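Local coordinates for multiple antibiotic resistance protein MarR (Escherichia coli, PDB 1JGS), which represses the marRAB operon, which is involved in activating antibiotic-resistance and oxidative-stress genes, by binding the marO operator/promoter site, at residues 21-26 and 35-40; 39-44 and 104-109. One frame throughout, in Å; residues are numbered along the deposited sequence.

Contact 1: 21-26 and 35-40; sequences RLLNEY and AQFKVL. With SAL (2-hydroxybenzoic acid), chain C.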
loop_
_atom_site.group_PDB
_atom_site.type_symbol
_atom_site.label_atom_id
_atom_site.label_comp_id
_atom_site.label_asym_id
_atom_site.label_seq_id
_atom_site.Cartn_x
_atom_site.Cartn_y
_atom_site.Cartn_z
ATOM N N ARG A 21 6.953 5.980 -4.068
ATOM C CA ARG A 21 8.137 6.808 -3.854
ATOM C C ARG A 21 8.153 7.960 -4.847
ATOM O O ARG A 21 8.524 9.080 -4.507
ATOM C CB ARG A 21 9.418 5.984 -4.011
ATOM C CG ARG A 21 10.677 6.830 -3.956
ATOM C CD ARG A 21 11.938 6.004 -4.093
ATOM N NE ARG A 21 13.112 6.863 -4.222
ATOM C CZ ARG A 21 14.357 6.419 -4.371
ATOM N NH1 ARG A 21 14.596 5.113 -4.411
ATOM N NH2 ARG A 21 15.364 7.279 -4.479
ATOM N N LEU A 22 7.754 7.676 -6.079
ATOM C CA LEU A 22 7.717 8.705 -7.101
ATOM C C LEU A 22 6.617 9.699 -6.743
ATOM O O LEU A 22 6.790 10.911 -6.878
ATOM C CB LEU A 22 7.447 8.080 -8.476
ATOM C CG LEU A 22 8.515 7.085 -8.942
ATOM C CD1 LEU A 22 8.224 6.622 -10.360
ATOM C CD2 LEU A 22 9.875 7.749 -8.890
ATOM N N LEU A 23 5.491 9.168 -6.282
ATOM C CA LEU A 23 4.349 9.977 -5.889
ATOM C C LEU A 23 4.791 10.995 -4.831
ATOM O O LEU A 23 4.606 12.202 -5.012
ATOM C CB LEU A 23 3.253 9.072 -5.332
ATOM C CG LEU A 23 1.951 9.742 -4.912
ATOM C CD1 LEU A 23 1.364 10.496 -6.094
ATOM C CD2 LEU A 23 0.985 8.693 -4.400
ATOM N N ASN A 24 5.374 10.514 -3.731
ATOM C CA ASN A 24 5.856 11.417 -2.692
ATOM C C ASN A 24 6.778 12.474 -3.309
ATOM O O ASN A 24 6.682 13.661 -2.979
ATOM C CB ASN A 24 6.633 10.664 -1.598
ATOM C CG ASN A 24 5.724 9.904 -0.642
ATOM O OD1 ASN A 24 5.427 8.726 -0.852
ATOM N ND2 ASN A 24 5.271 10.582 0.413
ATOM N N GLU A 25 7.667 12.041 -4.205
ATOM C CA GLU A 25 8.608 12.958 -4.856
ATOM C C GLU A 25 7.928 14.034 -5.698
ATOM O O GLU A 25 8.403 15.164 -5.766
ATOM C CB GLU A 25 9.612 12.185 -5.720
ATOM C CG GLU A 25 10.769 11.585 -4.927
ATOM C CD GLU A 25 11.798 10.876 -5.804
ATOM O OE1 GLU A 25 12.274 11.492 -6.785
ATOM O OE2 GLU A 25 12.137 9.707 -5.506
ATOM N N TYR A 26 6.813 13.687 -6.329
ATOM C CA TYR A 26 6.080 14.640 -7.159
ATOM C C TYR A 26 5.266 15.631 -6.335
ATOM O O TYR A 26 5.018 16.748 -6.785
ATOM C CB TYR A 26 5.124 13.908 -8.098
ATOM C CG TYR A 26 5.780 12.909 -9.014
ATOM C CD1 TYR A 26 5.129 11.720 -9.340
ATOM C CD2 TYR A 26 7.031 13.158 -9.575
ATOM C CE1 TYR A 26 5.703 10.799 -10.202
ATOM C CE2 TYR A 26 7.620 12.245 -10.443
ATOM C CZ TYR A 26 6.947 11.065 -10.752
ATOM O OH TYR A 26 7.507 10.151 -11.614
ATOM N N ALA A 35 -0.568 10.844 1.538
ATOM C CA ALA A 35 -1.712 10.300 2.255
ATOM C C ALA A 35 -2.954 11.172 2.083
ATOM O O ALA A 35 -4.049 10.645 1.878
ATOM C CB ALA A 35 -1.381 10.123 3.736
ATOM N N GLN A 36 -2.791 12.496 2.173
ATOM C CA GLN A 36 -3.930 13.407 1.989
ATOM C C GLN A 36 -4.477 13.234 0.575
ATOM O O GLN A 36 -5.694 13.197 0.370
ATOM C CB GLN A 36 -3.514 14.872 2.201
ATOM C CG GLN A 36 -3.288 15.281 3.659
ATOM C CD GLN A 36 -2.669 16.673 3.803
ATOM O OE1 GLN A 36 -2.698 17.486 2.878
ATOM N NE2 GLN A 36 -2.121 16.950 4.969
ATOM N N PHE A 37 -3.577 13.114 -0.399
ATOM C CA PHE A 37 -3.993 12.942 -1.795
ATOM C C PHE A 37 -4.809 11.654 -1.970
ATOM O O PHE A 37 -5.867 11.659 -2.606
ATOM C CB PHE A 37 -2.771 12.919 -2.712
ATOM C CG PHE A 37 -3.108 12.764 -4.163
ATOM C CD1 PHE A 37 -4.093 13.557 -4.752
ATOM C CD2 PHE A 37 -2.433 11.838 -4.950
ATOM C CE1 PHE A 37 -4.406 13.434 -6.104
ATOM C CE2 PHE A 37 -2.738 11.705 -6.307
ATOM C CZ PHE A 37 -3.730 12.508 -6.885
ATOM N N LYS A 38 -4.327 10.562 -1.385
ATOM C CA LYS A 38 -5.020 9.276 -1.458
ATOM C C LYS A 38 -6.420 9.399 -0.834
ATOM O O LYS A 38 -7.412 8.947 -1.413
ATOM C CB LYS A 38 -4.216 8.203 -0.716
ATOM C CG LYS A 38 -2.831 7.938 -1.293
ATOM C CD LYS A 38 -2.042 6.974 -0.409
ATOM C CE LYS A 38 -0.676 6.635 -1.005
ATOM N NZ LYS A 38 -0.787 5.860 -2.275
ATOM N N VAL A 39 -6.504 10.002 0.349
ATOM C CA VAL A 39 -7.806 10.170 0.984
ATOM C C VAL A 39 -8.753 10.971 0.092
ATOM O O VAL A 39 -9.949 10.687 0.060
ATOM C CB VAL A 39 -7.687 10.873 2.353
ATOM C CG1 VAL A 39 -9.056 11.327 2.841
ATOM C CG2 VAL A 39 -7.064 9.911 3.366
ATOM N N LEU A 40 -8.234 11.959 -0.637
ATOM C CA LEU A 40 -9.095 12.756 -1.520
ATOM C C LEU A 40 -9.580 11.946 -2.731
ATOM O O LEU A 40 -10.749 12.012 -3.113
ATOM C CB LEU A 40 -8.378 14.016 -2.042
ATOM C CG LEU A 40 -8.057 15.210 -1.141
ATOM C CD1 LEU A 40 -7.485 16.339 -2.008
ATOM C CD2 LEU A 40 -9.290 15.689 -0.419
HETATM C "C1'" SAL C . -2.234 14.354 7.874
HETATM O "O1'" SAL C . -1.983 15.375 7.065
HETATM O "O2'" SAL C . -3.016 14.474 8.861
HETATM C C1 SAL C . -1.540 13.093 7.535
HETATM C C2 SAL C . -1.741 11.892 8.352
HETATM C C3 SAL C . -1.076 10.668 8.036
HETATM C C4 SAL C . -0.208 10.586 6.933
HETATM C C5 SAL C . 0.016 11.887 6.043
HETATM C C6 SAL C . -0.664 13.048 6.400
HETATM O O2 SAL C . -2.567 11.871 9.454
#
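Leu23 and Phe37 both carry CG opposite the backbone N (chi1 near 180° in both), and with CB of each directed at the other helix this torsion sends leucine methyls and phenyl ring into the gap between 8-27 and 34-46. The backbones stay well separated, 9.8 Å between CA of Leu23 and CA of Phe37, so the contact rests on side-chain ends. Leu23 splits its two methyls between two partners one position apart on the facing helix. Its CD1 lies 4.2 Å from Phe37 CD2, approaching the ring obliquely, while its CD2 lies 4.0 Å from Lys38 NZ. Lys38 starts off to one side of the interface; its chain runs extended as far as CE and then bends at the last torsion, which sets the ammonium beside the leucine methyl. That charge also has a long, weak ion pair with Asp20, one turn before Asn24 on helix 8-27. Leu23 and Phe37 both continue onto helix 96-118, through Val109 and Cys105, so the small area buried here, 112 Å², is one edge of a three-helix core.

Residues 35 and 36 serve a different surface, a salicylate pocket that also includes Thr33, Ala64 and Met68. Gln36 NE2 donates to SAL O1' over 2.6 Å in a nearly straight bond (169°), and its OE1 accepts from Lys75, which fixes the amide's orientation. Ala35 CB sits tightly against the ligand ring, 3.2 Å from SAL C5. The chemistry therefore divides by helix side: dispersion forces, bordered by one lysine, join 34-46 to 8-27, whereas the directional bond is spent on the salicylate carboxylate, with Lys75 holding the other end of the Gln36 amide.

Contact 2: 39-44 and 104-109; sequences VLCSIR and QCHQLV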
loop_
_atom_site.group_PDB
_atom_site.type_symbol
_atom_site.label_atom_id
_atom_site.label_comp_id
_atom_site.label_asym_id
_atom_site.label_seq_id
_atom_site.Cartn_x
_atom_site.Cartn_y
_atom_site.Cartn_z
ATOM N N VAL A 39 -6.504 10.002 0.349
ATOM C CA VAL A 39 -7.806 10.170 0.984
ATOM C C VAL A 39 -8.753 10.971 0.092
ATOM O O VAL A 39 -9.949 10.687 0.060
ATOM C CB VAL A 39 -7.687 10.873 2.353
ATOM C CG1 VAL A 39 -9.056 11.327 2.841
ATOM C CG2 VAL A 39 -7.064 9.911 3.366
ATOM N N LEU A 40 -8.234 11.959 -0.637
ATOM C CA LEU A 40 -9.095 12.756 -1.520
ATOM C C LEU A 40 -9.580 11.946 -2.731
ATOM O O LEU A 40 -10.749 12.012 -3.113
ATOM C CB LEU A 40 -8.378 14.016 -2.042
ATOM C CG LEU A 40 -8.057 15.210 -1.141
ATOM C CD1 LEU A 40 -7.485 16.339 -2.008
ATOM C CD2 LEU A 40 -9.290 15.689 -0.419
ATOM N N CYS A 41 -8.680 11.188 -3.338
ATOM C CA CYS A 41 -9.052 10.395 -4.497
ATOM C C CYS A 41 -10.093 9.350 -4.114
ATOM O O CYS A 41 -11.002 9.056 -4.892
ATOM C CB CYS A 41 -7.819 9.719 -5.087
ATOM S SG CYS A 41 -6.591 10.874 -5.722
ATOM N N SER A 42 -9.963 8.797 -2.913
ATOM C CA SER A 42 -10.897 7.777 -2.436
ATOM C C SER A 42 -12.287 8.318 -2.127
ATOM O O SER A 42 -13.279 7.651 -2.375
ATOM C CB SER A 42 -10.348 7.100 -1.179
ATOM O OG SER A 42 -9.110 6.465 -1.443
ATOM N N ILE A 43 -12.358 9.517 -1.556
ATOM C CA ILE A 43 -13.642 10.111 -1.218
ATOM C C ILE A 43 -14.317 10.513 -2.525
ATOM O O ILE A 43 -15.520 10.333 -2.699
ATOM C CB ILE A 43 -13.456 11.357 -0.329
ATOM C CG1 ILE A 43 -12.915 10.938 1.042
ATOM C CG2 ILE A 43 -14.774 12.105 -0.180
ATOM C CD1 ILE A 43 -12.789 12.086 2.042
ATOM N N ARG A 44 -13.516 11.055 -3.437
ATOM C CA ARG A 44 -14.005 11.479 -4.732
ATOM C C ARG A 44 -14.793 10.360 -5.426
ATOM O O ARG A 44 -16.013 10.477 -5.640
ATOM C CB ARG A 44 -12.828 11.909 -5.612
ATOM C CG ARG A 44 -13.208 12.220 -7.054
ATOM C CD ARG A 44 -12.028 12.730 -7.851
ATOM N NE ARG A 44 -12.322 12.671 -9.275
ATOM C CZ ARG A 44 -11.441 12.917 -10.239
ATOM N NH1 ARG A 44 -10.190 13.253 -9.945
ATOM N NH2 ARG A 44 -11.809 12.800 -11.506
ATOM N N GLN A 104 -6.061 18.747 -9.923
ATOM C CA GLN A 104 -4.789 19.333 -10.327
ATOM C C GLN A 104 -3.704 18.292 -10.077
ATOM O O GLN A 104 -2.847 18.056 -10.930
ATOM C CB GLN A 104 -4.454 20.571 -9.502
ATOM C CG GLN A 104 -5.136 21.856 -9.907
ATOM C CD GLN A 104 -4.919 22.951 -8.865
ATOM O OE1 GLN A 104 -3.786 23.200 -8.429
ATOM N NE2 GLN A 104 -6.003 23.604 -8.456
ATOM N N CYS A 105 -3.752 17.681 -8.894
ATOM C CA CYS A 105 -2.781 16.670 -8.495
ATOM C C CYS A 105 -2.875 15.397 -9.319
ATOM O O CYS A 105 -1.865 14.905 -9.826
ATOM C CB CYS A 105 -2.966 16.297 -7.022
ATOM S SG CYS A 105 -2.503 17.548 -5.809
ATOM N N HIS A 106 -4.085 14.857 -9.431
ATOM C CA HIS A 106 -4.306 13.619 -10.176
ATOM C C HIS A 106 -3.768 13.695 -11.601
ATOM O O HIS A 106 -3.199 12.728 -12.116
ATOM C CB HIS A 106 -5.797 13.287 -10.198
ATOM C CG HIS A 106 -6.105 11.925 -10.736
ATOM N ND1 HIS A 106 -6.006 11.611 -12.074
ATOM C CD2 HIS A 106 -6.504 10.791 -10.113
ATOM C CE1 HIS A 106 -6.334 10.344 -12.253
ATOM N NE2 HIS A 106 -6.639 9.825 -11.077
ATOM N N GLN A 107 -3.938 14.854 -12.226
ATOM C CA GLN A 107 -3.466 15.058 -13.584
ATOM C C GLN A 107 -1.951 15.135 -13.663
ATOM O O GLN A 107 -1.344 14.472 -14.500
ATOM C CB GLN A 107 -4.074 16.330 -14.176
ATOM C CG GLN A 107 -5.584 16.282 -14.294
ATOM C CD GLN A 107 -6.142 17.461 -15.058
ATOM O OE1 GLN A 107 -5.831 18.611 -14.754
ATOM N NE2 GLN A 107 -6.977 17.181 -16.052
ATOM N N LEU A 108 -1.340 15.936 -12.795
ATOM C CA LEU A 108 0.115 16.094 -12.799
ATOM C C LEU A 108 0.854 14.793 -12.483
ATOM O O LEU A 108 1.669 14.326 -13.274
ATOM C CB LEU A 108 0.535 17.182 -11.803
ATOM C CG LEU A 108 -0.247 18.499 -11.890
ATOM C CD1 LEU A 108 0.455 19.565 -11.035
ATOM C CD2 LEU A 108 -0.361 18.953 -13.345
ATOM N N VAL A 109 0.575 14.210 -11.325
ATOM C CA VAL A 109 1.235 12.970 -10.949
ATOM C C VAL A 109 1.000 11.895 -12.004
ATOM O O VAL A 109 1.910 11.136 -12.344
ATOM C CB VAL A 109 0.737 12.474 -9.577
ATOM C CG1 VAL A 109 1.246 11.062 -9.310
ATOM C CG2 VAL A 109 1.213 13.431 -8.488
#
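This is a sparse surface contact between two helices, where 34-46, in the winged-helix DNA-binding part of MarR, faces the long helix 96-118 that leads away from it. Three side chains carry it: Cys41 and Arg44, one turn apart on the first helix, and His106 on the second. The closest pair of CA atoms, those of Cys41 and His106, is 8.1 Å apart, and the buried surface amounts to 97 Å², of which His106 supplies the largest share. Its CB points at the opposite helix, and with CG turned away from the backbone N (chi1 -170°) the imidazole comes to lie beside Cys41 and Arg44.

The two partners meet that ring differently. Cys41 SG approaches at the edge, near the ring plane, 4.4 Å from His106 CD2. Arg44 comes from the next turn with its whole chain drawn out, and its guanidinium lies obliquely to the imidazole, with NH1 4.4 Å from His106 CG. Both are loose van der Waals approaches, since neither the thiol nor the guanidinium hydrogen-bonds to the ring. The polar end of Arg44 is held instead by a salt bridge from NH1 to Glu103, on the same helix as His106 and one turn before Gln107. Cys41 and Arg44 also touch Cys102, and Arg44 rests on Leu94 of strand 90-94, so helix, wing strand and long helix converge here.

Arg44 NH1 and His106 ND1 are 5.0 Å apart. The histidine's charge is not known, but the neighbouring guanidinium would tend to disfavour its protonation, an effect that Glu103 probably moderates. What ties the helices electrostatically is thus the Arg44–Glu103 pair, with the cysteine and imidazole adding weak packing alongside.

In the fold
Contacts 1 and 2 have centres 9 Å apart and share helix 34-46, with Val39 and Leu40 belonging to both. Along the chain, 21-26 on helix 8-27 comes first, then 35-40 and 39-44 as overlapping parts of helix 34-46, and 104-109 on helix 96-118 last. The outer segments meet as well, Leu23 CD1 lying 3.3 Å from Val109 CG1, and Phe37 CE1 on the shared helix lies 3.3 Å from Cys105 CB. The three helices thus form one packed group. In the MarR fold, helices 8-27 and 96-118 belong to the dimerisation part and 34-46 to the winged helix, so both contacts join the two parts.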